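PDB 3S6J: hydrolase, haloacid dehalogenase-like family from Pseudomonas syringae pv. tomato, which probably acts as a metal-dependent sugar phosphatase of the haloacid dehalogenase-like family, this chain holding the calcium-binding HAD domain that makes up most of the protein. Local coordinates for residues N24-K29 with E84-Q89; A155-K158 with P163-E166; G198-E201 with R207-E210. All blocks are in the same frame, centred on the assembly; numbering follows the deposited sequence.

From the N terminus, strand 8-11 leads by way of strand 18-19 into helix 21-34, where contact 1 begins. It closes at residues 84-89, enclosing a mostly helical excursion of 54 residues that corresponds to the helical cap of related HAD enzymes. The chain then returns to the parallel sheet of the core. There contact 2 closes the short link between helix 151-160 and strand 167-171, and contact 3 closes the one between helix 197-202 and strand 207-209, outermost in this chain's sheet. The three follow in series, with none nested or crossed. Contacts 1 and 2 lie on opposite sides of the chain's centre, their centres about 31 Å apart; those of contacts 2 and 3 are about 22 Å apart.

Contact 1 (N24-K29 with E84-Q89); sequences NVAAWK and ERLQHQ
The backbones of A27 and L86 approach no closer than 8.1 Å between their CA atoms, so the two segments meet through side chains, and no hydrogen bond crosses between them. N24-K29 is a stretch of helix 21-34, held by its regular backbone bonds, whereas E84-Q89 follows on from helix 69-85 and includes a 3-10 segment at 87-89. L86 does most of the bridging. Its CB bond points at the opposite helix, and the branch that touches is CD1, placed with CG at chi1 -59° and CD1 roughly anti to CA (chi2 160°), which extends it toward the alanines. CD1 lies 4.3 Å from A26 CB and 4.5 Å from A27 CB, in loose touch with both methyls, and is also 4.3 Å from the A27 backbone N. These distances agree with the modest 78 Å² buried. The two helices lie between the paired strands 18-19 and 91-92, consistent with a C1-type cap of the HAD fold. Polar links flank the leucine: R85 forms a salt bridge with E30, and Q89 is hydrogen-bonded to Q23. On the same helix as the alanines, N24 bonds to D14, a calcium ligand, through ND2 and to H79 through OD1.

Contact 2 (A155-K158 with P163-E166); sequences AAAK and PIDE
A157 and I164 come within 5.4 Å of each other, CA to CA, close enough for the single methyl of the alanine to touch both the side chain and the backbone of the isoleucine. A157 CB points toward the opposing segment and lies 3.7 Å from I164 CD1, while I164 CA stands 4.0 Å from the same methyl. The isoleucine reaches it by folding. CG1 is anti to the backbone N (chi1 -170°), and a turn at chi2 of 69° brings CD1 round beside the alanine. The other branch, CG2, is lodged between the two backbone arms and does not touch A157. The CB bond of P163 points away; its carbonyl carbon, P163 C, is 4.4 Å from A157 CB. Within the loop, E166 N donates to P163 O at 2.9 Å, closing a type I beta turn, P163 to E166, just before strand 167-171. Beyond the pair, I164 also packs on C183 and on I10 of strand 8-11, and A156 touches I10 too. The arrangement is that of a helix-to-strand turn in the Rossmann-like HAD core, where helix 151-160 packs against the sheet and leads into strand 167-171.

Contact 3 (G198-E201 with R207-E210); sequences GELE and RVYE
L200 and V208 make the principal apolar contact here, CB of L200 lying 3.9 Å from CG2 of V208. Both CB bonds point across the gap, from helix 197-202 to strand 207-209, outermost in this chain's sheet, with 7.4 Å between the two CA atoms. With V208 CG1 anti to its own backbone N (chi1 164°), CG2 stands beside that N and faces the helix. The same methyl meets the aliphatic part of E201, whose CG is 4.4 Å from V208 CG2, so one valine branch spans two successive helix residues. The L200 side chain is about 9 Å from the bound calcium. Of the charged groups, E201 OE2 and R207 NH2 are 5.4 Å apart and not in contact. Hydrogen bonding serves each segment separately: D196 OD1 accepts from E199 N near the helix start, while R207 and Y209 are backbone-bonded with G189, and Y209 also with L191. E210 reaches R43 of the second subunit by a salt bridge. No hydrogen bond links the segments, so the last beta-alpha-beta unit of the core is closed at this point by hydrophobic packing, with the charged pair at most a long-range attraction.

Contact 1 (N24-K29 with E84-Q89)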
loop_
_atom_site.group_PDB
_atom_site.type_symbol
_atom_site.label_atom_id
_atom_site.label_comp_id
_atom_site.label_asym_id
_atom_site.label_seq_id
_atom_site.Cartn_x
_atom_site.Cartn_y
_atom_site.Cartn_z
ATOM N N ASN E 24 2.681 -10.076 3.157
ATOM C CA ASN E 24 1.352 -10.662 3.286
ATOM C C ASN E 24 0.576 -10.417 1.986
ATOM O O ASN E 24 0.081 -11.352 1.373
ATOM C CB ASN E 24 0.622 -10.097 4.513
ATOM C CG ASN E 24 -0.440 -11.030 5.052
ATOM O OD1 ASN E 24 -0.791 -12.015 4.416
ATOM N ND2 ASN E 24 -0.952 -10.727 6.235
ATOM N N VAL E 25 0.526 -9.165 1.537
ATOM C CA VAL E 25 -0.100 -8.842 0.258
ATOM C C VAL E 25 0.388 -9.736 -0.897
ATOM O O VAL E 25 -0.417 -10.308 -1.636
ATOM C CB VAL E 25 0.080 -7.332 -0.117
ATOM C CG1 VAL E 25 -0.620 -7.028 -1.426
ATOM C CG2 VAL E 25 -0.488 -6.441 0.960
ATOM N N ALA E 26 1.700 -9.857 -1.049
ATOM C CA ALA E 26 2.277 -10.635 -2.146
ATOM C C ALA E 26 1.878 -12.106 -2.052
ATOM O O ALA E 26 1.534 -12.738 -3.062
ATOM C CB ALA E 26 3.790 -10.483 -2.150
ATOM N N ALA E 27 1.876 -12.628 -0.827
ATOM C CA ALA E 27 1.447 -13.999 -0.554
ATOM C C ALA E 27 -0.019 -14.236 -0.927
ATOM O O ALA E 27 -0.352 -15.268 -1.518
ATOM C CB ALA E 27 1.689 -14.356 0.916
ATOM N N TRP E 28 -0.904 -13.309 -0.549
ATOM C CA TRP E 28 -2.296 -13.434 -0.960
ATOM C C TRP E 28 -2.442 -13.349 -2.478
ATOM O O TRP E 28 -3.214 -14.109 -3.067
ATOM C CB TRP E 28 -3.200 -12.418 -0.257
ATOM C CG TRP E 28 -3.555 -12.871 1.117
ATOM C CD1 TRP E 28 -3.171 -12.301 2.294
ATOM C CD2 TRP E 28 -4.309 -14.045 1.464
ATOM N NE1 TRP E 28 -3.652 -13.026 3.346
ATOM C CE2 TRP E 28 -4.359 -14.103 2.870
ATOM C CE3 TRP E 28 -4.958 -15.039 0.722
ATOM C CZ2 TRP E 28 -5.030 -15.124 3.558
ATOM C CZ3 TRP E 28 -5.634 -16.055 1.405
ATOM C CH2 TRP E 28 -5.665 -16.089 2.806
ATOM N N LYS E 29 -1.692 -12.435 -3.101
ATOM C CA LYS E 29 -1.783 -12.216 -4.539
ATOM C C LYS E 29 -1.448 -13.487 -5.322
ATOM O O LYS E 29 -2.140 -13.851 -6.272
ATOM C CB LYS E 29 -0.868 -11.066 -4.980
ATOM C CG LYS E 29 -0.865 -10.824 -6.489
ATOM C CD LYS E 29 -2.287 -10.525 -7.007
ATOM C CE LYS E 29 -2.217 -9.944 -8.410
ATOM N NZ LYS E 29 -3.507 -10.067 -9.139
ATOM N N GLU E 84 5.773 -18.291 3.905
ATOM C CA GLU E 84 6.979 -18.956 4.365
ATOM C C GLU E 84 8.132 -18.610 3.431
ATOM O O GLU E 84 9.239 -18.294 3.884
ATOM C CB GLU E 84 6.794 -20.481 4.410
ATOM C CG GLU E 84 5.631 -20.975 5.278
ATOM C CD GLU E 84 5.490 -22.505 5.271
ATOM O OE1 GLU E 84 4.364 -23.017 5.534
ATOM O OE2 GLU E 84 6.508 -23.195 4.993
ATOM N N ARG E 85 7.882 -18.662 2.124
ATOM C CA ARG E 85 8.951 -18.406 1.159
ATOM C C ARG E 85 9.460 -16.975 1.265
ATOM O O ARG E 85 10.545 -16.661 0.808
ATOM C CB ARG E 85 8.501 -18.726 -0.269
ATOM C CG ARG E 85 8.278 -20.223 -0.518
ATOM C CD ARG E 85 7.999 -20.548 -1.977
ATOM N NE ARG E 85 6.728 -20.004 -2.453
ATOM C CZ ARG E 85 5.575 -20.676 -2.488
ATOM N NH1 ARG E 85 5.514 -21.936 -2.061
ATOM N NH2 ARG E 85 4.476 -20.078 -2.943
ATOM N N LEU E 86 8.688 -16.101 1.892
ATOM C CA LEU E 86 9.101 -14.710 2.007
ATOM C C LEU E 86 9.620 -14.359 3.410
ATOM O O LEU E 86 9.893 -13.192 3.712
ATOM C CB LEU E 86 7.939 -13.797 1.630
ATOM C CG LEU E 86 7.411 -13.998 0.215
ATOM C CD1 LEU E 86 6.009 -13.435 0.073
ATOM C CD2 LEU E 86 8.350 -13.388 -0.802
ATOM N N GLN E 87 9.756 -15.369 4.262
ATOM C CA GLN E 87 10.032 -15.129 5.681
ATOM C C GLN E 87 11.277 -14.285 5.990
ATOM O O GLN E 87 11.277 -13.525 6.962
ATOM C CB GLN E 87 10.111 -16.445 6.449
ATOM C CG GLN E 87 11.251 -17.338 6.021
ATOM C CD GLN E 87 11.284 -18.654 6.780
ATOM O OE1 GLN E 87 10.410 -18.934 7.613
ATOM N NE2 GLN E 87 12.303 -19.466 6.506
ATOM N N HIS E 88 12.331 -14.417 5.185
ATOM C CA HIS E 88 13.590 -13.737 5.482
ATOM C C HIS E 88 13.596 -12.267 5.057
ATOM O O HIS E 88 14.566 -11.542 5.291
ATOM C CB HIS E 88 14.761 -14.489 4.854
ATOM C CG HIS E 88 14.873 -15.905 5.314
ATOM N ND1 HIS E 88 14.309 -16.960 4.632
ATOM C CD2 HIS E 88 15.470 -16.445 6.411
ATOM C CE1 HIS E 88 14.559 -18.089 5.272
ATOM N NE2 HIS E 88 15.262 -17.800 6.356
ATOM N N GLN E 89 12.514 -11.832 4.423
ATOM C CA GLN E 89 12.413 -10.444 3.987
ATOM C C GLN E 89 11.923 -9.572 5.132
ATOM O O GLN E 89 12.081 -8.346 5.104
ATOM C CB GLN E 89 11.453 -10.331 2.795
ATOM C CG GLN E 89 11.994 -10.943 1.515
ATOM C CD GLN E 89 11.118 -10.633 0.314
ATOM O OE1 GLN E 89 10.065 -10.002 0.446
ATOM N NE2 GLN E 89 11.543 -11.079 -0.866
#

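Contact 2 (A155-K158 with P163-E166)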
loop_
_atom_site.group_PDB
_atom_site.type_symbol
_atom_site.label_atom_id
_atom_site.label_comp_id
_atom_site.label_asym_id
_atom_site.label_seq_id
_atom_site.Cartn_x
_atom_site.Cartn_y
_atom_site.Cartn_z
ATOM N N ALA E 155 -9.682 -11.078 24.359
ATOM C CA ALA E 155 -8.857 -12.185 24.829
ATOM C C ALA E 155 -7.500 -11.676 25.301
ATOM O O ALA E 155 -6.936 -12.192 26.256
ATOM C CB ALA E 155 -8.690 -13.251 23.739
ATOM N N ALA E 156 -6.994 -10.647 24.630
ATOM C CA ALA E 156 -5.726 -10.032 24.989
ATOM C C ALA E 156 -5.830 -9.262 26.304
ATOM O O ALA E 156 -4.976 -9.403 27.179
ATOM C CB ALA E 156 -5.246 -9.120 23.880
ATOM N N ALA E 157 -6.874 -8.450 26.447
ATOM C CA ALA E 157 -7.064 -7.713 27.695
ATOM C C ALA E 157 -7.147 -8.716 28.830
ATOM O O ALA E 157 -6.613 -8.500 29.917
ATOM C CB ALA E 157 -8.320 -6.865 27.642
ATOM N N LYS E 158 -7.825 -9.823 28.561
ATOM C CA LYS E 158 -7.987 -10.884 29.540
ATOM C C LYS E 158 -6.655 -11.558 29.869
ATOM O O LYS E 158 -6.362 -11.842 31.023
ATOM C CB LYS E 158 -8.980 -11.908 29.014
ATOM C CG LYS E 158 -9.681 -12.690 30.074
ATOM C CD LYS E 158 -10.648 -13.663 29.437
ATOM C CE LYS E 158 -9.914 -14.864 28.813
ATOM N NZ LYS E 158 -8.823 -14.479 27.858
ATOM N N PRO E 163 -8.700 -4.565 32.298
ATOM C CA PRO E 163 -10.033 -4.329 31.742
ATOM C C PRO E 163 -9.847 -3.708 30.363
ATOM O O PRO E 163 -8.889 -2.948 30.183
ATOM C CB PRO E 163 -10.652 -3.310 32.708
ATOM C CG PRO E 163 -9.720 -3.248 33.894
ATOM C CD PRO E 163 -8.369 -3.611 33.367
ATOM N N ILE E 164 -10.721 -4.029 29.410
ATOM C CA ILE E 164 -10.526 -3.579 28.034
ATOM C C ILE E 164 -10.560 -2.061 27.936
ATOM O O ILE E 164 -10.021 -1.486 26.988
ATOM C CB ILE E 164 -11.551 -4.183 27.059
ATOM C CG1 ILE E 164 -11.152 -3.883 25.608
ATOM C CG2 ILE E 164 -12.948 -3.644 27.360
ATOM C CD1 ILE E 164 -9.904 -4.606 25.118
ATOM N N ASP E 165 -11.158 -1.415 28.934
ATOM C CA ASP E 165 -11.266 0.041 28.932
ATOM C C ASP E 165 -10.047 0.726 29.538
ATOM O O ASP E 165 -9.928 1.947 29.487
ATOM C CB ASP E 165 -12.556 0.493 29.632
ATOM C CG ASP E 165 -12.919 -0.397 30.813
ATOM O OD1 ASP E 165 -12.807 0.079 31.971
ATOM O OD2 ASP E 165 -13.288 -1.581 30.583
ATOM N N GLU E 166 -9.142 -0.059 30.113
ATOM C CA GLU E 166 -7.852 0.468 30.556
ATOM C C GLU E 166 -6.788 0.189 29.508
ATOM O O GLU E 166 -5.587 0.305 29.772
ATOM C CB GLU E 166 -7.422 -0.155 31.889
ATOM C CG GLU E 166 -7.952 0.563 33.126
ATOM C CD GLU E 166 -7.412 -0.030 34.423
ATOM O OE1 GLU E 166 -6.178 -0.251 34.528
ATOM O OE2 GLU E 166 -8.230 -0.279 35.337
#

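Contact 3 (G198-E201 with R207-E210)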
loop_
_atom_site.group_PDB
_atom_site.type_symbol
_atom_site.label_atom_id
_atom_site.label_comp_id
_atom_site.label_asym_id
_atom_site.label_seq_id
_atom_site.Cartn_x
_atom_site.Cartn_y
_atom_site.Cartn_z
ATOM N N GLY E 198 -6.133 9.513 7.078
ATOM C CA GLY E 198 -7.573 9.578 6.813
ATOM C C GLY E 198 -8.339 8.290 7.110
ATOM O O GLY E 198 -9.280 8.300 7.892
ATOM N N GLU E 199 -7.932 7.186 6.495
ATOM C CA GLU E 199 -8.586 5.899 6.718
ATOM C C GLU E 199 -8.620 5.503 8.185
ATOM O O GLU E 199 -9.664 5.064 8.701
ATOM C CB GLU E 199 -7.862 4.789 5.965
ATOM C CG GLU E 199 -7.679 5.034 4.509
ATOM C CD GLU E 199 -6.858 3.936 3.849
ATOM O OE1 GLU E 199 -5.618 4.078 3.733
ATOM O OE2 GLU E 199 -7.452 2.912 3.467
ATOM N N LEU E 200 -7.464 5.619 8.835
ATOM C CA LEU E 200 -7.308 5.225 10.234
ATOM C C LEU E 200 -8.148 6.080 11.188
ATOM O O LEU E 200 -8.737 5.547 12.144
ATOM C CB LEU E 200 -5.830 5.212 10.646
ATOM C CG LEU E 200 -4.945 4.128 10.010
ATOM C CD1 LEU E 200 -3.458 4.472 10.056
ATOM C CD2 LEU E 200 -5.205 2.781 10.697
ATOM N N GLU E 201 -8.205 7.390 10.929
ATOM C CA GLU E 201 -9.067 8.300 11.693
ATOM C C GLU E 201 -10.537 7.964 11.494
ATOM O O GLU E 201 -11.299 7.954 12.436
ATOM C CB GLU E 201 -8.820 9.772 11.303
ATOM C CG GLU E 201 -7.572 10.371 11.954
ATOM C CD GLU E 201 -7.238 11.761 11.444
ATOM O OE1 GLU E 201 -7.825 12.205 10.433
ATOM O OE2 GLU E 201 -6.378 12.411 12.056
ATOM N N ARG E 207 -5.281 8.953 17.676
ATOM C CA ARG E 207 -4.037 9.560 17.211
ATOM C C ARG E 207 -3.474 8.644 16.145
ATOM O O ARG E 207 -3.740 7.442 16.140
ATOM C CB ARG E 207 -3.002 9.637 18.339
ATOM C CG ARG E 207 -3.350 10.574 19.489
ATOM C CD ARG E 207 -3.132 12.011 19.095
ATOM N NE ARG E 207 -4.255 12.507 18.319
ATOM C CZ ARG E 207 -4.342 13.738 17.827
ATOM N NH1 ARG E 207 -3.362 14.627 18.033
ATOM N NH2 ARG E 207 -5.422 14.086 17.133
ATOM N N VAL E 208 -2.681 9.200 15.250
ATOM C CA VAL E 208 -1.983 8.396 14.277
ATOM C C VAL E 208 -0.487 8.770 14.247
ATOM O O VAL E 208 -0.142 9.940 14.181
ATOM C CB VAL E 208 -2.599 8.578 12.884
ATOM C CG1 VAL E 208 -1.645 8.048 11.803
ATOM C CG2 VAL E 208 -3.983 7.924 12.820
ATOM N N TYR E 209 0.382 7.762 14.311
ATOM C CA TYR E 209 1.822 7.969 14.256
ATOM C C TYR E 209 2.432 7.217 13.084
ATOM O O TYR E 209 1.818 6.279 12.533
ATOM C CB TYR E 209 2.451 7.516 15.572
ATOM C CG TYR E 209 1.853 8.259 16.741
ATOM C CD1 TYR E 209 2.135 9.616 16.952
ATOM C CD2 TYR E 209 0.994 7.626 17.612
ATOM C CE1 TYR E 209 1.585 10.311 18.003
ATOM C CE2 TYR E 209 0.428 8.319 18.669
ATOM C CZ TYR E 209 0.732 9.656 18.852
ATOM O OH TYR E 209 0.160 10.321 19.895
ATOM N N GLU E 210 3.644 7.599 12.702
ATOM C CA GLU E 210 4.302 6.936 11.583
ATOM C C GLU E 210 4.554 5.465 11.831
ATOM O O GLU E 210 4.198 4.610 11.008
ATOM C CB GLU E 210 5.610 7.620 11.245
ATOM C CG GLU E 210 5.390 9.010 10.716
ATOM C CD GLU E 210 6.675 9.673 10.301
ATOM O OE1 GLU E 210 7.744 9.275 10.811
ATOM O OE2 GLU E 210 6.615 10.593 9.457
#